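Local atomic coordinates of lipoprotein (Streptococcus pneumoniae, PDB entry 3CX3), a protein that binds zinc and, as a lipoprotein related to the metal-binding components of ABC transporters, probably captures the ion outside the cell for uptake. Residues A[15-20]-A[41-46]; A[63-68]-A[120-125]; A[92-97]-A[125-130]. One frame throughout, in Å; residues are numbered along the deposited sequence.

Interaction 1. Residues A[15-20]-A[41-46]; sequences TSFYPI and SGIHSF. With ZN (zinc ion), chain E.
Phe17 and Ile43 bring the two backbones nearest to each other, their CA atoms 6.8 Å apart, where the turn between strand 12-15 and helix 18-28 faces the loop that follows strand 33-36. The arrangement belongs to one lobe of the two-lobed binding-protein fold, in which loops at the ends of a parallel sheet carry metal ligands into the cleft; here the loop 41-46 carries His44. Phe17, at the N-cap position of helix 18-28, lays its ring flat against the side of Ile43. The CG1 carbon of Ile43 stands 3.8 Å from the centroid of the Phe17 ring and only 14° off its normal, a CH-pi contact over the face. Around it the branches of Ile43 divide the ring between them: Ile43 CD1 lies by the rim at Phe17 CG and CD1, whereas Ile43 CG2 lies by Phe17 CD2 and CE2. This spread follows from the torsion of Ile43, with CG1 anti to the backbone N (chi1 -173°) and CG2 between that N and the carbonyl carbon. Pro19 CD presses on the opposite face of the Phe17 ring, which is thus sandwiched between two aliphatic groups, and Trp122 meets the same ring edge-to-face. The hydroxyl of Ser16 is hydrogen-bonded to Glu70, while its CB only brushes Ile43. Within the loop, Ser45 N bonds back to Gly42 O, closing a tight turn around Ile43 and His44. The imidazole of His44 takes no part in the apolar contact and belongs to the metal site shared with His120, His184 and Glu259; its NE2 binds the zinc ion at 2.0 Å.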
ATOM      1  N   THR A  15      -5.473   1.601  13.309  1.00 38.51           N
ATOM      2  CA  THR A  15      -4.683   1.603  12.104  1.00 37.36           C
ATOM      3  C   THR A  15      -5.612   1.367  10.933  1.00 36.50           C
ATOM      4  O   THR A  15      -6.558   0.596  11.054  1.00 36.66           O
ATOM      5  CB  THR A  15      -3.628   0.534  12.281  1.00 37.32           C
ATOM      6  OG1 THR A  15      -2.384   1.176  12.627  1.00 37.47           O
ATOM      7  CG2 THR A  15      -3.507  -0.343  11.082  1.00 35.91           C
ATOM      8  N   SER A  16      -5.381   2.049   9.817  1.00 35.99           N
ATOM      9  CA  SER A  16      -6.390   2.060   8.756  1.00 35.65           C
ATOM     10  C   SER A  16      -6.447   0.744   8.014  1.00 35.92           C
ATOM     11  O   SER A  16      -7.474   0.043   8.066  1.00 36.70           O
ATOM     12  CB  SER A  16      -6.268   3.258   7.818  1.00 34.84           C
ATOM     13  OG  SER A  16      -4.981   3.381   7.265  1.00 34.93           O
ATOM     14  N   PHE A  17      -5.335   0.397   7.364  1.00 35.64           N
ATOM     15  CA  PHE A  17      -5.230  -0.834   6.587  1.00 35.10           C
ATOM     16  C   PHE A  17      -3.804  -1.403   6.682  1.00 36.12           C
ATOM     17  O   PHE A  17      -3.009  -0.874   7.455  1.00 36.54           O
ATOM     18  CB  PHE A  17      -5.780  -0.638   5.160  1.00 33.98           C
ATOM     19  CG  PHE A  17      -4.819  -0.016   4.187  1.00 30.45           C
ATOM     20  CD1 PHE A  17      -4.285   1.269   4.405  1.00 29.37           C
ATOM     21  CD2 PHE A  17      -4.499  -0.685   3.016  1.00 25.63           C
ATOM     22  CE1 PHE A  17      -3.401   1.857   3.478  1.00 25.31           C
ATOM     23  CE2 PHE A  17      -3.625  -0.127   2.099  1.00 27.43           C
ATOM     24  CZ  PHE A  17      -3.076   1.175   2.328  1.00 24.77           C
ATOM     25  N   TYR A  18      -3.499  -2.473   5.942  1.00 37.29           N
ATOM     26  CA  TYR A  18      -2.323  -3.309   6.219  1.00 38.86           C
ATOM     27  C   TYR A  18      -0.923  -2.666   6.192  1.00 39.79           C
ATOM     28  O   TYR A  18      -0.151  -2.869   7.130  1.00 40.72           O
ATOM     29  CB  TYR A  18      -2.301  -4.591   5.386  1.00 38.82           C
ATOM     30  CG  TYR A  18      -0.966  -5.285   5.495  1.00 40.13           C
ATOM     31  CD1 TYR A  18      -0.651  -6.029   6.632  1.00 42.79           C
ATOM     32  CD2 TYR A  18      -0.001  -5.180   4.483  1.00 40.11           C
ATOM     33  CE1 TYR A  18       0.585  -6.685   6.753  1.00 43.40           C
ATOM     34  CE2 TYR A  18       1.249  -5.820   4.597  1.00 41.25           C
ATOM     35  CZ  TYR A  18       1.526  -6.569   5.743  1.00 43.11           C
ATOM     36  OH  TYR A  18       2.720  -7.215   5.913  1.00 44.84           O
ATOM     37  N   PRO A  19      -0.547  -1.970   5.090  1.00 40.10           N
ATOM     38  CA  PRO A  19       0.806  -1.397   5.101  1.00 39.87           C
ATOM     39  C   PRO A  19       1.016  -0.566   6.349  1.00 40.07           C
ATOM     40  O   PRO A  19       2.132  -0.452   6.824  1.00 40.65           O
ATOM     41  CB  PRO A  19       0.827  -0.498   3.863  1.00 39.73           C
ATOM     42  CG  PRO A  19      -0.193  -1.076   2.946  1.00 40.43           C
ATOM     43  CD  PRO A  19      -1.252  -1.700   3.819  1.00 40.36           C
ATOM     44  N   ILE A  20      -0.062   0.007   6.868  1.00 39.96           N
ATOM     45  CA  ILE A  20       0.003   0.823   8.080  1.00 40.35           C
ATOM     46  C   ILE A  20       0.089  -0.087   9.317  1.00 41.28           C
ATOM     47  O   ILE A  20       0.953   0.099  10.178  1.00 41.35           O
ATOM     48  CB  ILE A  20      -1.215   1.776   8.181  1.00 39.44           C
ATOM     49  CG1 ILE A  20      -1.060   2.993   7.269  1.00 37.78           C
ATOM     50  CG2 ILE A  20      -1.339   2.291   9.571  1.00 39.91           C
ATOM     51  CD1 ILE A  20      -0.245   2.758   6.031  1.00 34.15           C
ATOM     52  N   SER A  41     -13.155  -4.846   3.700  1.00 65.93           N
ATOM     53  CA  SER A  41     -13.886  -4.435   2.481  1.00 63.21           C
ATOM     54  C   SER A  41     -12.927  -4.024   1.343  1.00 60.73           C
ATOM     55  O   SER A  41     -12.896  -4.688   0.287  1.00 60.69           O
ATOM     56  CB  SER A  41     -14.937  -3.338   2.756  1.00 63.49           C
ATOM     57  OG  SER A  41     -15.396  -2.732   1.553  1.00 63.73           O
ATOM     58  N   GLY A  42     -12.155  -2.951   1.550  1.00 57.19           N
ATOM     59  CA  GLY A  42     -11.255  -2.434   0.501  1.00 52.79           C
ATOM     60  C   GLY A  42     -10.972  -0.948   0.606  1.00 49.76           C
ATOM     61  O   GLY A  42     -11.862  -0.124   0.369  1.00 49.63           O
ATOM     62  N   ILE A  43      -9.716  -0.620   0.922  1.00 46.71           N
ATOM     63  CA  ILE A  43      -9.303   0.710   1.407  1.00 43.89           C
ATOM     64  C   ILE A  43      -9.787   1.909   0.581  1.00 43.07           C
ATOM     65  O   ILE A  43     -10.005   2.990   1.138  1.00 42.81           O
ATOM     66  CB  ILE A  43      -7.732   0.803   1.618  1.00 43.57           C
ATOM     67  CG1 ILE A  43      -7.330   2.118   2.290  1.00 42.15           C
ATOM     68  CG2 ILE A  43      -6.964   0.641   0.290  1.00 41.53           C
ATOM     69  CD1 ILE A  43      -7.761   2.265   3.728  1.00 40.71           C
ATOM     70  N   HIS A  44      -9.899   1.705  -0.739  1.00 41.83           N
ATOM     71  CA  HIS A  44     -10.317   2.725  -1.699  1.00 40.23           C
ATOM     72  C   HIS A  44     -11.805   3.134  -1.560  1.00 40.90           C
ATOM     73  O   HIS A  44     -12.145   4.318  -1.621  1.00 40.77           O
ATOM     74  CB  HIS A  44     -10.012   2.250  -3.128  1.00 39.05           C
ATOM     75  CG  HIS A  44      -8.545   2.197  -3.461  1.00 35.07           C
ATOM     76  ND1 HIS A  44      -7.844   3.284  -3.940  1.00 31.18           N
ATOM     77  CD2 HIS A  44      -7.655   1.179  -3.413  1.00 32.05           C
ATOM     78  CE1 HIS A  44      -6.585   2.945  -4.150  1.00 28.02           C
ATOM     79  NE2 HIS A  44      -6.442   1.673  -3.833  1.00 30.49           N
ATOM     80  N   SER A  45     -12.683   2.154  -1.360  1.00 41.67           N
ATOM     81  CA  SER A  45     -14.130   2.409  -1.264  1.00 42.35           C
ATOM     82  C   SER A  45     -14.671   2.370   0.180  1.00 42.73           C
ATOM     83  O   SER A  45     -15.862   2.587   0.402  1.00 42.77           O
ATOM     84  CB  SER A  45     -14.889   1.401  -2.124  1.00 42.27           C
ATOM     85  OG  SER A  45     -14.719   0.096  -1.588  1.00 42.18           O
ATOM     86  N   PHE A  46     -13.794   2.088   1.143  1.00 43.04           N
ATOM     87  CA  PHE A  46     -14.197   1.813   2.518  1.00 43.31           C
ATOM     88  C   PHE A  46     -14.611   3.078   3.261  1.00 43.93           C
ATOM     89  O   PHE A  46     -13.948   4.109   3.165  1.00 44.43           O
ATOM     90  CB  PHE A  46     -13.045   1.130   3.266  1.00 42.94           C
ATOM     91  CG  PHE A  46     -13.314   0.908   4.732  1.00 42.43           C
ATOM     92  CD1 PHE A  46     -14.011  -0.230   5.169  1.00 42.16           C
ATOM     93  CD2 PHE A  46     -12.875   1.830   5.683  1.00 40.39           C
ATOM     94  CE1 PHE A  46     -14.261  -0.432   6.538  1.00 40.40           C
ATOM     95  CE2 PHE A  46     -13.125   1.628   7.048  1.00 39.62           C
ATOM     96  CZ  PHE A  46     -13.822   0.497   7.470  1.00 38.93           C
TER
HETATM   97 ZN    ZN E 314      -5.003   0.580  -4.678  1.00 36.87          ZN

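Interaction 2. Residues A[63-68]-A[120-125]; sequences VYHSHT and HTWLDP. With ZN (zinc ion), chain E.
His65 presents one face of its imidazole to the six-membered ring of Trp122, whose CE3-CZ3 edge points into it. The pair is a T-shaped (edge-to-face) stack, with planes at 89° and centroids of the His65 ring and the Trp122 six-membered ring 5.0 Å apart. Trp122 CZ3 is 3.7 Å from His65 NE2, and Trp122 CE3 is equally near His65 CE1, so the indole edge spans the NE2 side of the imidazole. Thr121 approaches from a different direction: its CG2 methyl sits in the plane of the His65 ring, 3.9 Å from His65 CE1. With CG anti to the backbone N (chi1 173°), the imidazole reaches from the end of strand 61-64 across to the short 3-10 turn that contains Trp122. This buried contact joins the sheet of one lobe to the segment that supplies the zinc ligand His120 and leads into helix 125-142.

The polar ends of both rings are held from outside the pair. His65 NE2 is hydrogen-bonded to the carbonyl of Pro119, next to the metal ligand, and Trp122 NE1 to the carbonyl of Pro257. On the Trp122 ring itself, His120 CA packs over one face, 3.7 Å above the plane. His120 then turns its imidazole to the metal, and its NE2 binds the zinc ion at 2.0 Å. The bond to a carbonyl oxygen requires a proton on His65 NE2, and together with the perpendicular stack it probably fixes the rotation of the imidazole, consistent with a second-shell role for His65, which ties down the backbone just before His120.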
ATOM      1  N   VAL A  63      -3.653   5.892  13.254  1.00 34.71           N
ATOM      2  CA  VAL A  63      -2.692   6.060  12.167  1.00 33.56           C
ATOM      3  C   VAL A  63      -3.274   5.655  10.827  1.00 32.28           C
ATOM      4  O   VAL A  63      -3.675   4.494  10.652  1.00 32.43           O
ATOM      5  CB  VAL A  63      -1.391   5.248  12.419  1.00 33.93           C
ATOM      6  CG1 VAL A  63      -0.419   5.429  11.288  1.00 33.63           C
ATOM      7  CG2 VAL A  63      -0.738   5.671  13.716  1.00 33.46           C
ATOM      8  N   TYR A  64      -3.327   6.614   9.895  1.00 29.75           N
ATOM      9  CA  TYR A  64      -3.715   6.316   8.524  1.00 28.38           C
ATOM     10  C   TYR A  64      -2.588   6.646   7.535  1.00 27.52           C
ATOM     11  O   TYR A  64      -1.531   7.144   7.942  1.00 27.46           O
ATOM     12  CB  TYR A  64      -5.092   6.944   8.158  1.00 28.55           C
ATOM     13  CG  TYR A  64      -5.079   8.432   7.996  1.00 28.56           C
ATOM     14  CD1 TYR A  64      -5.063   9.271   9.095  1.00 29.02           C
ATOM     15  CD2 TYR A  64      -5.066   9.005   6.730  1.00 31.62           C
ATOM     16  CE1 TYR A  64      -5.040  10.647   8.931  1.00 30.27           C
ATOM     17  CE2 TYR A  64      -5.040  10.377   6.560  1.00 30.76           C
ATOM     18  CZ  TYR A  64      -5.019  11.188   7.669  1.00 29.91           C
ATOM     19  OH  TYR A  64      -4.996  12.559   7.501  1.00 34.04           O
ATOM     20  N   HIS A  65      -2.786   6.328   6.252  1.00 26.70           N
ATOM     21  CA  HIS A  65      -1.752   6.540   5.227  1.00 25.90           C
ATOM     22  C   HIS A  65      -1.685   7.998   4.803  1.00 26.63           C
ATOM     23  O   HIS A  65      -0.647   8.631   4.984  1.00 24.82           O
ATOM     24  CB  HIS A  65      -1.957   5.595   4.032  1.00 25.66           C
ATOM     25  CG  HIS A  65      -1.056   5.850   2.853  1.00 25.38           C
ATOM     26  ND1 HIS A  65       0.310   5.648   2.888  1.00 28.00           N
ATOM     27  CD2 HIS A  65      -1.341   6.227   1.580  1.00 23.87           C
ATOM     28  CE1 HIS A  65       0.834   5.937   1.703  1.00 26.71           C
ATOM     29  NE2 HIS A  65      -0.151   6.269   0.886  1.00 26.09           N
ATOM     30  N   SER A  66      -2.793   8.530   4.269  1.00 28.70           N
ATOM     31  CA  SER A  66      -2.770   9.806   3.532  1.00 31.02           C
ATOM     32  C   SER A  66      -4.139  10.416   3.325  1.00 33.63           C
ATOM     33  O   SER A  66      -5.127   9.704   3.179  1.00 35.03           O
ATOM     34  CB  SER A  66      -2.144   9.583   2.156  1.00 30.46           C
ATOM     35  OG  SER A  66      -2.253  10.724   1.341  1.00 31.71           O
ATOM     36  N   HIS A  67      -4.200  11.744   3.250  1.00 36.51           N
ATOM     37  CA  HIS A  67      -5.468  12.433   3.072  1.00 38.95           C
ATOM     38  C   HIS A  67      -6.080  12.102   1.710  1.00 39.33           C
ATOM     39  O   HIS A  67      -7.295  12.140   1.550  1.00 40.14           O
ATOM     40  CB  HIS A  67      -5.313  13.955   3.279  1.00 39.85           C
ATOM     41  CG  HIS A  67      -4.297  14.598   2.383  1.00 43.45           C
ATOM     42  ND1 HIS A  67      -2.987  14.798   2.763  1.00 45.79           N
ATOM     43  CD2 HIS A  67      -4.406  15.106   1.128  1.00 45.42           C
ATOM     44  CE1 HIS A  67      -2.325  15.376   1.773  1.00 45.87           C
ATOM     45  NE2 HIS A  67      -3.161  15.571   0.769  1.00 46.19           N
ATOM     46  N   THR A  68      -5.216  11.767   0.749  1.00 39.19           N
ATOM     47  CA  THR A  68      -5.581  11.344  -0.605  1.00 38.36           C
ATOM     48  C   THR A  68      -6.092   9.878  -0.742  1.00 38.33           C
ATOM     49  O   THR A  68      -6.441   9.434  -1.865  1.00 38.29           O
ATOM     50  CB  THR A  68      -4.371  11.508  -1.539  1.00 38.50           C
ATOM     51  OG1 THR A  68      -3.382  10.528  -1.221  1.00 39.01           O
ATOM     52  CG2 THR A  68      -3.756  12.856  -1.366  1.00 38.03           C
ATOM     53  N   HIS A 120      -0.028   5.331  -3.862  1.00 31.05           N
ATOM     54  CA  HIS A 120       0.389   3.913  -3.765  1.00 29.56           C
ATOM     55  C   HIS A 120       1.866   3.742  -3.503  1.00 29.80           C
ATOM     56  O   HIS A 120       2.502   2.735  -3.848  1.00 29.36           O
ATOM     57  CB  HIS A 120       0.048   3.183  -5.032  1.00 28.76           C
ATOM     58  CG  HIS A 120      -1.351   2.694  -5.092  1.00 26.25           C
ATOM     59  ND1 HIS A 120      -2.321   3.336  -5.834  1.00 22.22           N
ATOM     60  CD2 HIS A 120      -1.941   1.586  -4.558  1.00 25.15           C
ATOM     61  CE1 HIS A 120      -3.455   2.648  -5.745  1.00 26.18           C
ATOM     62  NE2 HIS A 120      -3.253   1.584  -4.972  1.00 22.82           N
ATOM     63  N   THR A 121       2.380   4.753  -2.854  1.00 30.37           N
ATOM     64  CA  THR A 121       3.716   4.813  -2.353  1.00 31.67           C
ATOM     65  C   THR A 121       4.258   3.487  -1.789  1.00 33.24           C
ATOM     66  O   THR A 121       5.226   2.946  -2.314  1.00 34.12           O
ATOM     67  CB  THR A 121       3.715   5.970  -1.384  1.00 31.56           C
ATOM     68  OG1 THR A 121       4.341   7.109  -2.009  1.00 29.85           O
ATOM     69  CG2 THR A 121       4.311   5.609  -0.070  1.00 31.60           C
ATOM     70  N   TRP A 122       3.587   2.935  -0.778  1.00 33.51           N
ATOM     71  CA  TRP A 122       4.139   1.888   0.058  1.00 33.55           C
ATOM     72  C   TRP A 122       4.846   0.746  -0.676  1.00 34.70           C
ATOM     73  O   TRP A 122       5.603  -0.001  -0.059  1.00 35.75           O
ATOM     74  CB  TRP A 122       3.052   1.351   0.996  1.00 33.75           C
ATOM     75  CG  TRP A 122       1.856   0.731   0.314  1.00 30.19           C
ATOM     76  CD1 TRP A 122       1.704  -0.567  -0.010  1.00 28.02           C
ATOM     77  CD2 TRP A 122       0.636   1.391  -0.084  1.00 27.43           C
ATOM     78  NE1 TRP A 122       0.478  -0.783  -0.605  1.00 27.97           N
ATOM     79  CE2 TRP A 122      -0.206   0.401  -0.654  1.00 26.56           C
ATOM     80  CE3 TRP A 122       0.174   2.716  -0.012  1.00 26.12           C
ATOM     81  CZ2 TRP A 122      -1.488   0.691  -1.155  1.00 25.99           C
ATOM     82  CZ3 TRP A 122      -1.105   3.015  -0.514  1.00 25.91           C
ATOM     83  CH2 TRP A 122      -1.922   2.000  -1.075  1.00 27.03           C
ATOM     84  N   LEU A 123       4.617   0.650  -1.989  1.00 35.35           N
ATOM     85  CA  LEU A 123       5.101  -0.439  -2.856  1.00 35.04           C
ATOM     86  C   LEU A 123       6.469  -0.168  -3.425  1.00 35.88           C
ATOM     87  O   LEU A 123       7.070  -1.005  -4.099  1.00 35.53           O
ATOM     88  CB  LEU A 123       4.131  -0.655  -4.014  1.00 34.59           C
ATOM     89  CG  LEU A 123       2.825  -1.363  -3.631  1.00 34.44           C
ATOM     90  CD1 LEU A 123       1.914  -1.457  -4.862  1.00 33.11           C
ATOM     91  CD2 LEU A 123       3.075  -2.759  -2.985  1.00 30.27           C
ATOM     92  N   ASP A 124       6.967   1.027  -3.169  1.00 37.53           N
ATOM     93  CA  ASP A 124       8.291   1.366  -3.599  1.00 38.95           C
ATOM     94  C   ASP A 124       9.114   1.234  -2.354  1.00 40.62           C
ATOM     95  O   ASP A 124       8.874   1.953  -1.386  1.00 41.12           O
ATOM     96  CB  ASP A 124       8.312   2.789  -4.117  1.00 38.52           C
ATOM     97  CG  ASP A 124       9.686   3.279  -4.384  1.00 37.59           C
ATOM     98  OD1 ASP A 124      10.651   2.636  -3.932  1.00 34.73           O
ATOM     99  OD2 ASP A 124       9.803   4.327  -5.048  1.00 39.22           O
ATOM    100  N   PRO A 125      10.083   0.308  -2.360  1.00 42.57           N
ATOM    101  CA  PRO A 125      10.865   0.001  -1.158  1.00 43.90           C
ATOM    102  C   PRO A 125      11.411   1.252  -0.433  1.00 44.70           C
ATOM    103  O   PRO A 125      11.208   1.387   0.772  1.00 45.26           O
ATOM    104  CB  PRO A 125      11.986  -0.886  -1.707  1.00 44.43           C
ATOM    105  CG  PRO A 125      11.353  -1.588  -2.864  1.00 43.35           C
ATOM    106  CD  PRO A 125      10.512  -0.509  -3.509  1.00 42.56           C
TER
HETATM  107 ZN    ZN E 314      -5.003   0.580  -4.678  1.00 36.87          ZN

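Interaction 3. Residues A[92-97]-A[125-130]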
ATOM      1  N   GLU A  92       2.619  12.070   5.660  1.00 41.14           N
ATOM      2  CA  GLU A  92       2.513  13.518   5.657  1.00 42.18           C
ATOM      3  C   GLU A  92       3.837  14.159   5.266  1.00 43.42           C
ATOM      4  O   GLU A  92       4.888  13.829   5.807  1.00 43.27           O
ATOM      5  CB  GLU A  92       2.055  14.009   7.008  1.00 42.30           C
ATOM      6  CG  GLU A  92       1.578  15.448   7.013  1.00 42.31           C
ATOM      7  CD  GLU A  92       1.520  15.987   8.418  1.00 41.92           C
ATOM      8  OE1 GLU A  92       0.788  16.969   8.654  1.00 41.71           O
ATOM      9  OE2 GLU A  92       2.205  15.407   9.287  1.00 40.27           O
ATOM     10  N   GLY A  93       3.773  15.067   4.296  1.00 44.73           N
ATOM     11  CA  GLY A  93       4.964  15.671   3.719  1.00 45.57           C
ATOM     12  C   GLY A  93       5.442  14.966   2.463  1.00 45.91           C
ATOM     13  O   GLY A  93       5.970  15.618   1.562  1.00 46.27           O
HETATM   14  N   MSE A  94       5.282  13.643   2.401  1.00 45.80           N
HETATM   15  CA  MSE A  94       5.724  12.854   1.225  1.00 46.11           C
HETATM   16  C   MSE A  94       5.058  13.287  -0.060  1.00 45.83           C
HETATM   17  O   MSE A  94       3.840  13.359  -0.143  1.00 45.89           O
HETATM   18  CB  MSE A  94       5.457  11.370   1.419  1.00 46.23           C
HETATM   19  CG  MSE A  94       6.333  10.726   2.464  1.00 47.34           C
HETATM   20 SE   MSE A  94       5.930   8.853   2.485  1.00 52.34          SE
HETATM   21  CE  MSE A  94       6.263   8.378   0.631  1.00 47.15           C
ATOM     22  N   THR A  95       5.872  13.554  -1.066  1.00 45.73           N
ATOM     23  CA  THR A  95       5.397  14.156  -2.299  1.00 45.39           C
ATOM     24  C   THR A  95       4.863  13.049  -3.204  1.00 45.44           C
ATOM     25  O   THR A  95       5.610  12.149  -3.576  1.00 44.95           O
ATOM     26  CB  THR A  95       6.522  15.029  -2.983  1.00 44.99           C
ATOM     27  OG1 THR A  95       6.899  14.485  -4.247  1.00 44.17           O
ATOM     28  CG2 THR A  95       7.768  15.117  -2.101  1.00 44.80           C
ATOM     29  N   LEU A  96       3.566  13.117  -3.529  1.00 45.81           N
ATOM     30  CA  LEU A  96       2.885  12.105  -4.373  1.00 45.79           C
ATOM     31  C   LEU A  96       2.742  12.529  -5.835  1.00 47.00           C
ATOM     32  O   LEU A  96       2.437  13.687  -6.137  1.00 46.56           O
ATOM     33  CB  LEU A  96       1.488  11.759  -3.823  1.00 44.86           C
ATOM     34  CG  LEU A  96       1.186  11.397  -2.360  1.00 42.19           C
ATOM     35  CD1 LEU A  96      -0.311  11.319  -2.142  1.00 37.85           C
ATOM     36  CD2 LEU A  96       1.839  10.104  -1.920  1.00 40.14           C
ATOM     37  N   GLU A  97       2.935  11.581  -6.742  1.00 49.16           N
ATOM     38  CA  GLU A  97       2.803  11.876  -8.172  1.00 51.44           C
ATOM     39  C   GLU A  97       1.332  11.969  -8.607  1.00 52.94           C
ATOM     40  O   GLU A  97       0.489  11.167  -8.188  1.00 52.63           O
ATOM     41  CB  GLU A  97       3.656  10.919  -9.055  1.00 51.64           C
ATOM     42  CG  GLU A  97       3.136   9.476  -9.273  1.00 52.91           C
ATOM     43  CD  GLU A  97       4.247   8.451  -9.648  1.00 54.72           C
ATOM     44  OE1 GLU A  97       3.921   7.244  -9.766  1.00 52.99           O
ATOM     45  OE2 GLU A  97       5.436   8.836  -9.810  1.00 55.53           O
ATOM     46  N   PRO A 125      10.083   0.308  -2.360  1.00 42.57           N
ATOM     47  CA  PRO A 125      10.865   0.001  -1.158  1.00 43.90           C
ATOM     48  C   PRO A 125      11.411   1.252  -0.433  1.00 44.70           C
ATOM     49  O   PRO A 125      11.208   1.387   0.772  1.00 45.26           O
ATOM     50  CB  PRO A 125      11.986  -0.886  -1.707  1.00 44.43           C
ATOM     51  CG  PRO A 125      11.353  -1.588  -2.864  1.00 43.35           C
ATOM     52  CD  PRO A 125      10.512  -0.509  -3.509  1.00 42.56           C
ATOM     53  N   GLU A 126      12.056   2.160  -1.157  1.00 44.96           N
ATOM     54  CA  GLU A 126      12.472   3.458  -0.596  1.00 45.75           C
ATOM     55  C   GLU A 126      11.381   4.229   0.153  1.00 44.86           C
ATOM     56  O   GLU A 126      11.635   4.797   1.226  1.00 44.02           O
ATOM     57  CB  GLU A 126      12.999   4.377  -1.699  1.00 46.64           C
ATOM     58  CG  GLU A 126      14.450   4.175  -2.067  1.00 51.28           C
ATOM     59  CD  GLU A 126      15.172   5.492  -2.227  1.00 56.63           C
ATOM     60  OE1 GLU A 126      15.060   6.342  -1.310  1.00 57.45           O
ATOM     61  OE2 GLU A 126      15.847   5.670  -3.266  1.00 58.22           O
ATOM     62  N   LYS A 127      10.182   4.253  -0.439  1.00 44.12           N
ATOM     63  CA  LYS A 127       9.075   5.059   0.046  1.00 43.27           C
ATOM     64  C   LYS A 127       8.350   4.386   1.188  1.00 43.77           C
ATOM     65  O   LYS A 127       7.770   5.065   2.045  1.00 44.31           O
ATOM     66  CB  LYS A 127       8.115   5.425  -1.081  1.00 43.02           C
ATOM     67  CG  LYS A 127       8.759   6.376  -2.108  1.00 42.79           C
ATOM     68  CD  LYS A 127       7.788   6.768  -3.196  1.00 40.93           C
ATOM     69  CE  LYS A 127       8.435   7.622  -4.260  1.00 39.64           C
ATOM     70  NZ  LYS A 127       8.698   9.003  -3.768  1.00 39.27           N
ATOM     71  N   ALA A 128       8.367   3.062   1.228  1.00 43.55           N
ATOM     72  CA  ALA A 128       7.910   2.418   2.427  1.00 44.18           C
ATOM     73  C   ALA A 128       8.865   2.928   3.515  1.00 45.05           C
ATOM     74  O   ALA A 128       8.428   3.434   4.544  1.00 45.41           O
ATOM     75  CB  ALA A 128       7.960   0.913   2.286  1.00 43.68           C
ATOM     76  N   GLY A 129      10.167   2.848   3.250  1.00 45.71           N
ATOM     77  CA  GLY A 129      11.189   3.348   4.170  1.00 46.63           C
ATOM     78  C   GLY A 129      10.917   4.716   4.755  1.00 46.72           C
ATOM     79  O   GLY A 129      10.844   4.864   5.979  1.00 46.68           O
ATOM     80  N   GLU A 130      10.745   5.717   3.891  1.00 46.61           N
ATOM     81  CA  GLU A 130      10.467   7.071   4.382  1.00 46.64           C
ATOM     82  C   GLU A 130       9.208   7.190   5.252  1.00 46.08           C
ATOM     83  O   GLU A 130       9.141   8.058   6.141  1.00 46.20           O
ATOM     84  CB  GLU A 130      10.511   8.158   3.291  1.00 46.65           C
ATOM     85  CG  GLU A 130      10.214   7.761   1.863  1.00 47.09           C
ATOM     86  CD  GLU A 130      10.964   8.672   0.861  1.00 48.51           C
ATOM     87  OE1 GLU A 130      11.907   8.181   0.177  1.00 45.99           O
ATOM     88  OE2 GLU A 130      10.626   9.884   0.797  1.00 46.72           O
TER
HETATM   89  O   HOH W   1       6.804  10.172  -2.011  1.00 44.77           O
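Apolar contact centres on Met94, a selenomethionine, whose terminal methyl CE meets the first turns of helix 125-142. CE lies 3.9 Å from Lys127 CB and at a similar distance from the Lys127 carbonyl oxygen, and reaches the CG of Glu130 at 4.2 Å. The Met94 chain runs out straight through chi2 and bends at chi3 (57°), which lays the methyl against the helix surface between Lys127 and Glu130, residues one turn apart. Further along the same helix Met94 also touches Glu131 and Ile134, and Thr121 flanks it from the preceding loop.

Polar contact is carried by water. The ammonium of Lys127 does not meet the loop directly; a water molecule accepts from Lys127 NZ at 2.8 Å and donates to Thr95 O, also at 2.8 Å. A bend at chi4 (-73°) turns NZ toward this bridge.

The contact thus attaches the loop following strand 86-89 to the N-terminal part of helix 125-142 at the protein surface. The attachment probably depends on apolar packing and one bridging water rather than on a direct ion pair between the two segments, since Glu97 OE2 is still 6.9 Å from Lys127 NZ.

From the N terminus, interaction 1 comes first, closing the excursion through helix 18-28 and strand 33-36. Interaction 2 opens afterwards at the end of strand 61-64 and closes at residues 120-125. Interaction 3 starts within that span, at 92-97, and ends beyond it, so the two cross and share Pro125. Interactions 1 and 2 are joined through the sheet, where Ser16 N probably bonds to Val63 O, and meet at the zinc ion. Thr68 OG1 of interaction 2 also packs on Leu96 CD1 of interaction 3. Interaction 3 does not touch interaction 1, their centres being about 17 Å apart. Together they connect the metal cleft, the first sheet and helix 125-142.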